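Local coordinates for concanavalin A-like lectin protein kinase family protein (Theobroma cacao, PDB 6CTH), which probably transfers phosphate from ATP to serine or threonine hydroxyls through its kinase domain, the part crystallised here with an inhibitor in a pocket beside magnesium, at residues Leu267-Pro272 and Leu276-Arg281; Tyr128-Gly133 and Glu197-Ser202; Val283-Val286 and Glu290-Leu293. All blocks are in the same frame, centred on the assembly; numbering follows the deposited sequence.

Interaction 1: residues Leu267-Pro272 and Leu276-Arg281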
loop_
_atom_site.group_PDB
_atom_site.type_symbol
_atom_site.label_atom_id
_atom_site.label_comp_id
_atom_site.label_asym_id
_atom_site.label_seq_id
_atom_site.Cartn_x
_atom_site.Cartn_y
_atom_site.Cartn_z
ATOM N N LEU A 267 12.929 9.625 0.198
ATOM C CA LEU A 267 13.198 10.603 1.268
ATOM C C LEU A 267 12.436 11.902 1.059
ATOM O O LEU A 267 11.937 12.497 1.988
ATOM C CB LEU A 267 14.730 10.847 1.360
ATOM C CG LEU A 267 15.596 9.635 1.716
ATOM C CD1 LEU A 267 17.053 10.013 1.558
ATOM C CD2 LEU A 267 15.259 9.184 3.127
ATOM N N TRP A 268 12.407 12.390 -0.174
ATOM C CA TRP A 268 11.654 13.597 -0.540
ATOM C C TRP A 268 10.199 13.489 -0.135
ATOM O O TRP A 268 9.626 14.419 0.421
ATOM C CB TRP A 268 11.792 13.779 -2.041
ATOM C CG TRP A 268 11.362 15.033 -2.689
ATOM C CD1 TRP A 268 11.295 16.288 -2.142
ATOM C CD2 TRP A 268 11.053 15.189 -4.086
ATOM N NE1 TRP A 268 10.918 17.210 -3.116
ATOM C CE2 TRP A 268 10.779 16.561 -4.311
ATOM C CE3 TRP A 268 10.973 14.300 -5.165
ATOM C CZ2 TRP A 268 10.420 17.073 -5.575
ATOM C CZ3 TRP A 268 10.602 14.819 -6.438
ATOM C CH2 TRP A 268 10.381 16.199 -6.618
ATOM N N CYS A 269 9.621 12.326 -0.422
ATOM C CA CYS A 269 8.234 12.008 -0.116
ATOM C C CYS A 269 8.058 11.905 1.384
ATOM O O CYS A 269 7.072 12.366 1.912
ATOM C CB CYS A 269 7.806 10.704 -0.797
ATOM S SG CYS A 269 7.579 10.929 -2.580
ATOM N N ALA A 270 9.071 11.363 2.065
ATOM C CA ALA A 270 9.018 11.195 3.502
ATOM C C ALA A 270 9.554 12.374 4.292
ATOM O O ALA A 270 9.888 12.233 5.488
ATOM C CB ALA A 270 9.712 9.893 3.894
ATOM N N HIS A 271 9.591 13.553 3.692
ATOM C CA HIS A 271 10.096 14.719 4.397
ATOM C C HIS A 271 9.246 15.019 5.622
ATOM O O HIS A 271 8.027 15.037 5.524
ATOM C CB HIS A 271 10.014 15.924 3.462
ATOM C CG HIS A 271 11.251 16.761 3.438
ATOM N ND1 HIS A 271 11.687 17.476 4.532
ATOM C CD2 HIS A 271 12.140 17.003 2.449
ATOM C CE1 HIS A 271 12.797 18.117 4.219
ATOM N NE2 HIS A 271 13.094 17.847 2.961
ATOM N N PRO A 272 9.872 15.279 6.775
ATOM C CA PRO A 272 9.078 15.620 7.946
ATOM C C PRO A 272 8.150 16.807 7.752
ATOM O O PRO A 272 7.028 16.793 8.269
ATOM C CB PRO A 272 10.146 15.920 9.037
ATOM C CG PRO A 272 11.298 15.089 8.597
ATOM C CD PRO A 272 11.308 15.152 7.103
ATOM N N LEU A 276 7.345 20.493 1.990
ATOM C CA LEU A 276 8.483 20.193 1.134
ATOM C C LEU A 276 8.331 18.918 0.360
ATOM O O LEU A 276 9.244 18.533 -0.385
ATOM C CB LEU A 276 9.750 20.107 2.009
ATOM C CG LEU A 276 10.109 21.350 2.846
ATOM C CD1 LEU A 276 11.497 21.177 3.500
ATOM C CD2 LEU A 276 10.127 22.612 1.997
ATOM N N ARG A 277 7.203 18.203 0.539
ATOM C CA ARG A 277 6.980 16.983 -0.198
ATOM C C ARG A 277 6.471 17.296 -1.594
ATOM O O ARG A 277 5.758 18.294 -1.790
ATOM C CB ARG A 277 5.957 16.081 0.525
ATOM C CG ARG A 277 6.429 15.625 1.916
ATOM C CD ARG A 277 5.403 14.803 2.656
ATOM N NE ARG A 277 5.698 14.825 4.085
ATOM C CZ ARG A 277 4.794 14.936 5.039
ATOM N NH1 ARG A 277 3.501 14.882 4.769
ATOM N NH2 ARG A 277 5.193 15.085 6.270
ATOM N N PRO A 278 6.829 16.447 -2.571
ATOM C CA PRO A 278 6.370 16.624 -3.933
ATOM C C PRO A 278 4.921 16.222 -4.124
ATOM O O PRO A 278 4.373 15.501 -3.297
ATOM C CB PRO A 278 7.239 15.648 -4.711
ATOM C CG PRO A 278 7.494 14.522 -3.729
ATOM C CD PRO A 278 7.631 15.225 -2.424
ATOM N N SER A 279 4.340 16.648 -5.245
ATOM C CA SER A 279 3.148 16.033 -5.746
ATOM C C SER A 279 3.487 14.677 -6.348
ATOM O O SER A 279 4.612 14.417 -6.787
ATOM C CB SER A 279 2.462 16.881 -6.811
ATOM O OG SER A 279 3.240 16.961 -7.997
ATOM N N ILE A 280 2.486 13.790 -6.438
ATOM C CA ILE A 280 2.773 12.484 -7.000
ATOM C C ILE A 280 3.131 12.616 -8.510
ATOM O O ILE A 280 3.898 11.823 -9.027
ATOM C CB ILE A 280 1.644 11.462 -6.736
ATOM C CG1 ILE A 280 2.112 10.041 -7.046
ATOM C CG2 ILE A 280 0.378 11.834 -7.475
ATOM C CD1 ILE A 280 3.140 9.519 -6.094
ATOM N N ARG A 281 2.572 13.590 -9.206
ATOM C CA ARG A 281 2.969 13.803 -10.595
ATOM C C ARG A 281 4.466 14.154 -10.722
ATOM O O ARG A 281 5.151 13.642 -11.612
ATOM C CB ARG A 281 2.076 14.852 -11.265
ATOM C CG ARG A 281 2.318 14.950 -12.750
ATOM C CD ARG A 281 1.369 15.933 -13.433
ATOM N NE ARG A 281 -0.067 15.738 -13.188
ATOM C CZ ARG A 281 -0.850 14.954 -13.883
ATOM N NH1 ARG A 281 -0.340 14.172 -14.790
ATOM N NH2 ARG A 281 -2.115 14.900 -13.575
#
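Arg277 reaches across the end of helix 256-269 to the backbone of Cys269 and His271. Arg277 CB lies 4.0 Å from Trp268 O, in the last turn of the helix. With CG beside the backbone N (chi1 -62°) the chain runs extended past Cys269 O, which sits 3.3 Å from Arg277 CG and only 3.0 Å from Arg277 CD, a close contact. The tip then turns its edge to His271 O. Arg277 NE bonds to His271 O at 2.7 Å and Arg277 NH2 at 2.9 Å, a side-on grip by two nitrogens on one acceptor. The oxygen lies in the guanidinium plane, and NE also lies in the carbonyl plane. The pair of bonds fixes the rotation of the group and sends NH1 the other way, to a salt bridge with Glu187. One residue on, Pro278 lies over a face of the Trp268 indole, its CB 3.5 Å from the six-ring centroid and 8° off the normal, a CH-pi contact; its CG also meets Cys269 SG. Leu276 covers a face of the His271 imidazole with CB and CD1, the latter 3.4 Å from CE1. Glu187 is the glutamate of the Ala-Pro-Glu motif closing the activation segment, and its bridge to an arginine near the end of the C-lobe is a hallmark of protein kinases. The turn thus links helix 256-269 to helix 280-287, with helix 196-212 against Cys269 and Arg277, and Trp234 of helix 229-238 edge-to-face with His271.

Interaction 2: residues Tyr128-Gly133 and Glu197-Ser202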
loop_
_atom_site.group_PDB
_atom_site.type_symbol
_atom_site.label_atom_id
_atom_site.label_comp_id
_atom_site.label_asym_id
_atom_site.label_seq_id
_atom_site.Cartn_x
_atom_site.Cartn_y
_atom_site.Cartn_z
ATOM N N TYR A 128 -3.920 8.778 -9.973
ATOM C CA TYR A 128 -5.352 8.594 -10.297
ATOM C C TYR A 128 -6.237 8.998 -9.116
ATOM O O TYR A 128 -7.223 9.753 -9.241
ATOM C CB TYR A 128 -5.596 7.190 -10.759
ATOM C CG TYR A 128 -7.075 6.835 -10.970
ATOM C CD1 TYR A 128 -7.712 7.195 -12.129
ATOM C CD2 TYR A 128 -7.809 6.111 -10.029
ATOM C CE1 TYR A 128 -9.058 6.882 -12.349
ATOM C CE2 TYR A 128 -9.138 5.786 -10.233
ATOM C CZ TYR A 128 -9.762 6.152 -11.408
ATOM O OH TYR A 128 -11.079 5.817 -11.561
ATOM N N LEU A 129 -5.874 8.530 -7.912
ATOM C CA LEU A 129 -6.610 8.898 -6.744
ATOM C C LEU A 129 -6.623 10.390 -6.475
ATOM O O LEU A 129 -7.683 10.969 -6.198
ATOM C CB LEU A 129 -6.085 8.131 -5.480
ATOM C CG LEU A 129 -6.266 6.612 -5.435
ATOM C CD1 LEU A 129 -5.635 6.048 -4.173
ATOM C CD2 LEU A 129 -7.726 6.212 -5.562
ATOM N N HIS A 130 -5.474 11.022 -6.536
ATOM C CA HIS A 130 -5.361 12.422 -6.118
ATOM C C HIS A 130 -5.887 13.395 -7.152
ATOM O O HIS A 130 -6.382 14.462 -6.760
ATOM C CB HIS A 130 -3.920 12.796 -5.774
ATOM C CG HIS A 130 -3.446 12.198 -4.478
ATOM N ND1 HIS A 130 -2.137 12.337 -4.023
ATOM C CD2 HIS A 130 -4.096 11.428 -3.580
ATOM C CE1 HIS A 130 -2.030 11.700 -2.867
ATOM N NE2 HIS A 130 -3.192 11.136 -2.566
ATOM N N GLU A 131 -5.786 13.044 -8.430
ATOM C CA GLU A 131 -5.945 14.068 -9.478
ATOM C C GLU A 131 -6.899 13.724 -10.608
ATOM O O GLU A 131 -7.199 14.656 -11.363
ATOM C CB GLU A 131 -4.594 14.345 -10.112
ATOM C CG GLU A 131 -3.523 14.868 -9.156
ATOM C CD GLU A 131 -3.919 16.143 -8.409
ATOM O OE1 GLU A 131 -4.763 16.932 -8.949
ATOM O OE2 GLU A 131 -3.404 16.368 -7.255
ATOM N N GLU A 132 -7.268 12.467 -10.790
ATOM C CA GLU A 132 -7.983 12.073 -12.028
ATOM C C GLU A 132 -9.457 11.830 -11.894
ATOM O O GLU A 132 -10.137 11.738 -12.943
ATOM C CB GLU A 132 -7.332 10.849 -12.640
ATOM C CG GLU A 132 -5.890 11.074 -13.072
ATOM C CD GLU A 132 -5.276 9.861 -13.708
ATOM O OE1 GLU A 132 -5.960 9.142 -14.443
ATOM O OE2 GLU A 132 -4.066 9.691 -13.576
ATOM N N GLY A 133 -9.987 11.773 -10.670
ATOM C CA GLY A 133 -11.424 11.572 -10.435
ATOM C C GLY A 133 -12.225 12.839 -10.310
ATOM O O GLY A 133 -11.652 13.927 -10.134
ATOM N N GLU A 197 -0.421 15.255 0.681
ATOM C CA GLU A 197 0.960 15.208 1.208
ATOM C C GLU A 197 1.142 14.101 2.286
ATOM O O GLU A 197 2.222 13.497 2.386
ATOM C CB GLU A 197 1.368 16.572 1.767
ATOM C CG GLU A 197 1.573 17.685 0.736
ATOM C CD GLU A 197 0.275 18.167 0.144
ATOM O OE1 GLU A 197 -0.764 18.106 0.835
ATOM O OE2 GLU A 197 0.233 18.534 -1.065
ATOM N N SER A 198 0.130 13.846 3.101
ATOM C CA SER A 198 0.201 12.709 4.021
ATOM C C SER A 198 0.198 11.337 3.289
ATOM O O SER A 198 0.915 10.444 3.689
ATOM C CB SER A 198 -0.817 12.796 5.186
ATOM O OG SER A 198 -2.149 12.579 4.759
ATOM N N ASP A 199 -0.546 11.244 2.192
ATOM C CA ASP A 199 -0.526 10.056 1.356
ATOM C C ASP A 199 0.861 9.900 0.711
ATOM O O ASP A 199 1.383 8.800 0.622
ATOM C CB ASP A 199 -1.587 10.145 0.259
ATOM C CG ASP A 199 -2.904 9.504 0.655
ATOM O OD1 ASP A 199 -3.001 8.943 1.761
ATOM O OD2 ASP A 199 -3.847 9.563 -0.157
ATOM N N VAL A 200 1.445 11.009 0.245
ATOM C CA VAL A 200 2.773 10.977 -0.385
ATOM C C VAL A 200 3.829 10.514 0.664
ATOM O O VAL A 200 4.704 9.780 0.329
ATOM C CB VAL A 200 3.106 12.328 -1.086
ATOM C CG1 VAL A 200 4.591 12.479 -1.354
ATOM C CG2 VAL A 200 2.313 12.409 -2.378
ATOM N N TYR A 201 3.691 10.926 1.906
ATOM C CA TYR A 201 4.597 10.470 3.004
ATOM C C TYR A 201 4.566 8.944 3.070
ATOM O O TYR A 201 5.622 8.292 2.992
ATOM C CB TYR A 201 4.208 11.136 4.287
ATOM C CG TYR A 201 5.095 10.640 5.439
ATOM C CD1 TYR A 201 4.846 9.434 6.074
ATOM C CD2 TYR A 201 6.203 11.376 5.807
ATOM C CE1 TYR A 201 5.693 8.987 7.075
ATOM C CE2 TYR A 201 7.068 10.922 6.794
ATOM C CZ TYR A 201 6.771 9.763 7.421
ATOM O OH TYR A 201 7.638 9.307 8.433
ATOM N N SER A 202 3.363 8.354 3.112
ATOM C CA SER A 202 3.244 6.897 3.177
ATOM C C SER A 202 3.867 6.250 1.957
ATOM O O SER A 202 4.535 5.253 2.066
ATOM C CB SER A 202 1.782 6.463 3.248
ATOM O OG SER A 202 1.078 7.140 4.285
#
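His130 and Asp199 form a buried polar link between helix 112-132 and helix 196-212, at a level where their CA atoms stand 9.2 Å apart. The hydrogen bond comes first: His130 NE2 donates to Asp199 OD2 over 3.0 Å, almost perfectly straight at 177°. Ring and carboxylate planes differ by just 5°, and OD2 lies in the imidazole plane. The oxygen offers its anti lone pair, the one facing away from OD1, which brings the histidine in on the CB side of the carboxylate. Van der Waals contact follows from this: Asp199 CB meets the edge of the ring, 3.4 Å from His130 NE2 and 3.5 Å from His130 CE1. Val200 adds a looser touch at the same edge, its CG2 4.4 Å from His130 CE1. His130 CG stands beside its own backbone N (chi1 -73°), which carries the ring across the gap toward the second helix. The remaining hydrogen bonds grip the carboxylate from the catalytic loop. OD2 also accepts from the backbone N of His139, and OD1 from the backbone N of Arg140, so the two oxygens of this buried group take three N-H donors in all, which would probably stabilise its negative charge. Glu131 also makes a salt bridge to Lys196. An aspartate early in the long central helix of the C-lobe, held to the His-Arg-Asp motif of the catalytic loop, is a signature of the eukaryotic protein kinase fold. Here the motif is His139, Arg140 and Asp141, with Asp141 at the magnesium ion; Asp199 binds the backbone N of the first two, and His130 probably helps to position Asp199.

Interaction 3: residues Val283-Val286 and Glu290-Leu293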
loop_
_atom_site.group_PDB
_atom_site.type_symbol
_atom_site.label_atom_id
_atom_site.label_comp_id
_atom_site.label_asym_id
_atom_site.label_seq_id
_atom_site.Cartn_x
_atom_site.Cartn_y
_atom_site.Cartn_z
ATOM N N VAL A 283 6.800 13.227 -8.595
ATOM C CA VAL A 283 7.467 11.975 -8.305
ATOM C C VAL A 283 7.593 11.116 -9.546
ATOM O O VAL A 283 8.662 10.595 -9.822
ATOM C CB VAL A 283 6.674 11.183 -7.202
ATOM C CG1 VAL A 283 7.112 9.729 -7.111
ATOM C CG2 VAL A 283 6.827 11.890 -5.856
ATOM N N ILE A 284 6.504 10.979 -10.306
ATOM C CA ILE A 284 6.536 10.129 -11.480
ATOM C C ILE A 284 7.529 10.664 -12.524
ATOM O O ILE A 284 8.266 9.857 -13.121
ATOM C CB ILE A 284 5.134 9.947 -12.106
ATOM C CG1 ILE A 284 4.238 9.154 -11.161
ATOM C CG2 ILE A 284 5.191 9.265 -13.482
ATOM C CD1 ILE A 284 2.756 9.287 -11.417
ATOM N N GLN A 285 7.568 11.984 -12.694
ATOM C CA GLN A 285 8.515 12.626 -13.615
ATOM C C GLN A 285 9.970 12.270 -13.209
ATOM O O GLN A 285 10.791 11.909 -14.060
ATOM C CB GLN A 285 8.354 14.172 -13.613
ATOM C CG GLN A 285 7.032 14.760 -14.089
ATOM C CD GLN A 285 6.826 16.253 -13.618
ATOM O OE1 GLN A 285 5.695 16.742 -13.451
ATOM N NE2 GLN A 285 7.956 16.981 -13.411
ATOM N N VAL A 286 10.277 12.342 -11.906
ATOM C CA VAL A 286 11.627 12.049 -11.416
ATOM C C VAL A 286 11.995 10.572 -11.586
ATOM O O VAL A 286 13.124 10.252 -12.003
ATOM C CB VAL A 286 11.818 12.523 -9.974
ATOM C CG1 VAL A 286 13.169 12.091 -9.413
ATOM C CG2 VAL A 286 11.673 14.031 -9.907
ATOM N N GLU A 290 12.587 12.331 -16.256
ATOM C CA GLU A 290 12.087 13.441 -17.048
ATOM C C GLU A 290 12.217 14.769 -16.293
ATOM O O GLU A 290 11.906 15.841 -16.850
ATOM C CB GLU A 290 10.618 13.182 -17.454
ATOM C CG GLU A 290 10.428 11.950 -18.329
ATOM C CD GLU A 290 8.965 11.676 -18.743
ATOM O OE1 GLU A 290 8.169 12.620 -18.965
ATOM O OE2 GLU A 290 8.598 10.499 -18.900
ATOM N N ALA A 291 12.675 14.728 -15.047
ATOM C CA ALA A 291 12.879 15.934 -14.240
ATOM C C ALA A 291 13.966 15.678 -13.241
ATOM O O ALA A 291 14.225 14.512 -12.932
ATOM C CB ALA A 291 11.592 16.362 -13.535
ATOM N N PRO A 292 14.597 16.739 -12.691
ATOM C CA PRO A 292 15.772 16.475 -11.846
ATOM C C PRO A 292 15.523 15.836 -10.489
ATOM O O PRO A 292 14.468 16.040 -9.901
ATOM C CB PRO A 292 16.353 17.879 -11.603
ATOM C CG PRO A 292 15.886 18.662 -12.763
ATOM C CD PRO A 292 14.477 18.179 -12.979
ATOM N N LEU A 293 16.554 15.161 -9.970
ATOM C CA LEU A 293 16.547 14.626 -8.623
ATOM C C LEU A 293 16.303 15.772 -7.653
ATOM O O LEU A 293 16.717 16.896 -7.913
ATOM C CB LEU A 293 17.865 13.917 -8.285
ATOM C CG LEU A 293 18.147 12.633 -9.086
ATOM C CD1 LEU A 293 19.593 12.266 -8.889
ATOM C CD2 LEU A 293 17.256 11.471 -8.688
HETATM O O HOH W 1 15.397 12.041 -12.316
#
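Gln285 and Val286, near the end of helix 280-287, the last helix of the kinase C-lobe, meet Glu290-Leu293, where the chain leaves that helix and turns across its C-terminal end. One direct backbone bond ties the turn: Glu290 N donates to Gln285 O over 2.9 Å at 159°, the donor tilted 25° from the carbonyl plane. This bond reaches five residues back, one more than the regular helical step, and so closes a wider turn at the helix end. Next along, Ala291 turns its methyl toward the helix. Its CB lies against the Gln285 side chain, 3.9 Å from CB and 3.7 Å from the amide NE2, the glutamine running extended beyond CG so that its tip passes alongside the methyl. Beyond residue 287 the chain has no regular helix or strand and crosses the end of the helix it has just left, at the surface of the C-lobe. A water bridges the backbones there, donating to Val286 O at 2.9 Å and to Ala291 O at 2.8 Å. Val286 supplies the apolar part with both branches. Val286 CG2, beside the backbone N, touches the carbonyl of Pro292, 3.4 Å from its O, and lies 4.3 Å from Ala291 CB. Val286 CG1 stands opposite the backbone N (chi1 174°) and meets Leu293 CD2 at 4.2 Å, the two side chains crossing at about a right angle. Leu293 CB starts out directed away from the helix, and only the end of the side chain comes back to the valine. Inward, Val286 also packs on Val265 and Trp268 of helix 256-269.

The three contacts follow one another along the chain and step outward through the C-lobe. Interaction 2 is the innermost, with the side chain of Asp199 about 11 Å from the magnesium ion held by Asp141 and Asp159, beside the inhibitor pocket. Interaction 1 lies next to it, centres 11 Å apart; they touch where Arg277 NH1 comes 3.0 Å from Glu197 O, a weak hydrogen bond. Interactions 1 and 3 share helix 280-287, centres 12 Å apart; they touch through Val283, whose CG2 is 3.4 Å from Pro278 CG and 3.5 Å from Cys269 SG, and where Trp268 CZ3 lies 3.7 Å from Val286 CG2. Interactions 2 and 3 do not touch, nearest atoms about 5 Å apart.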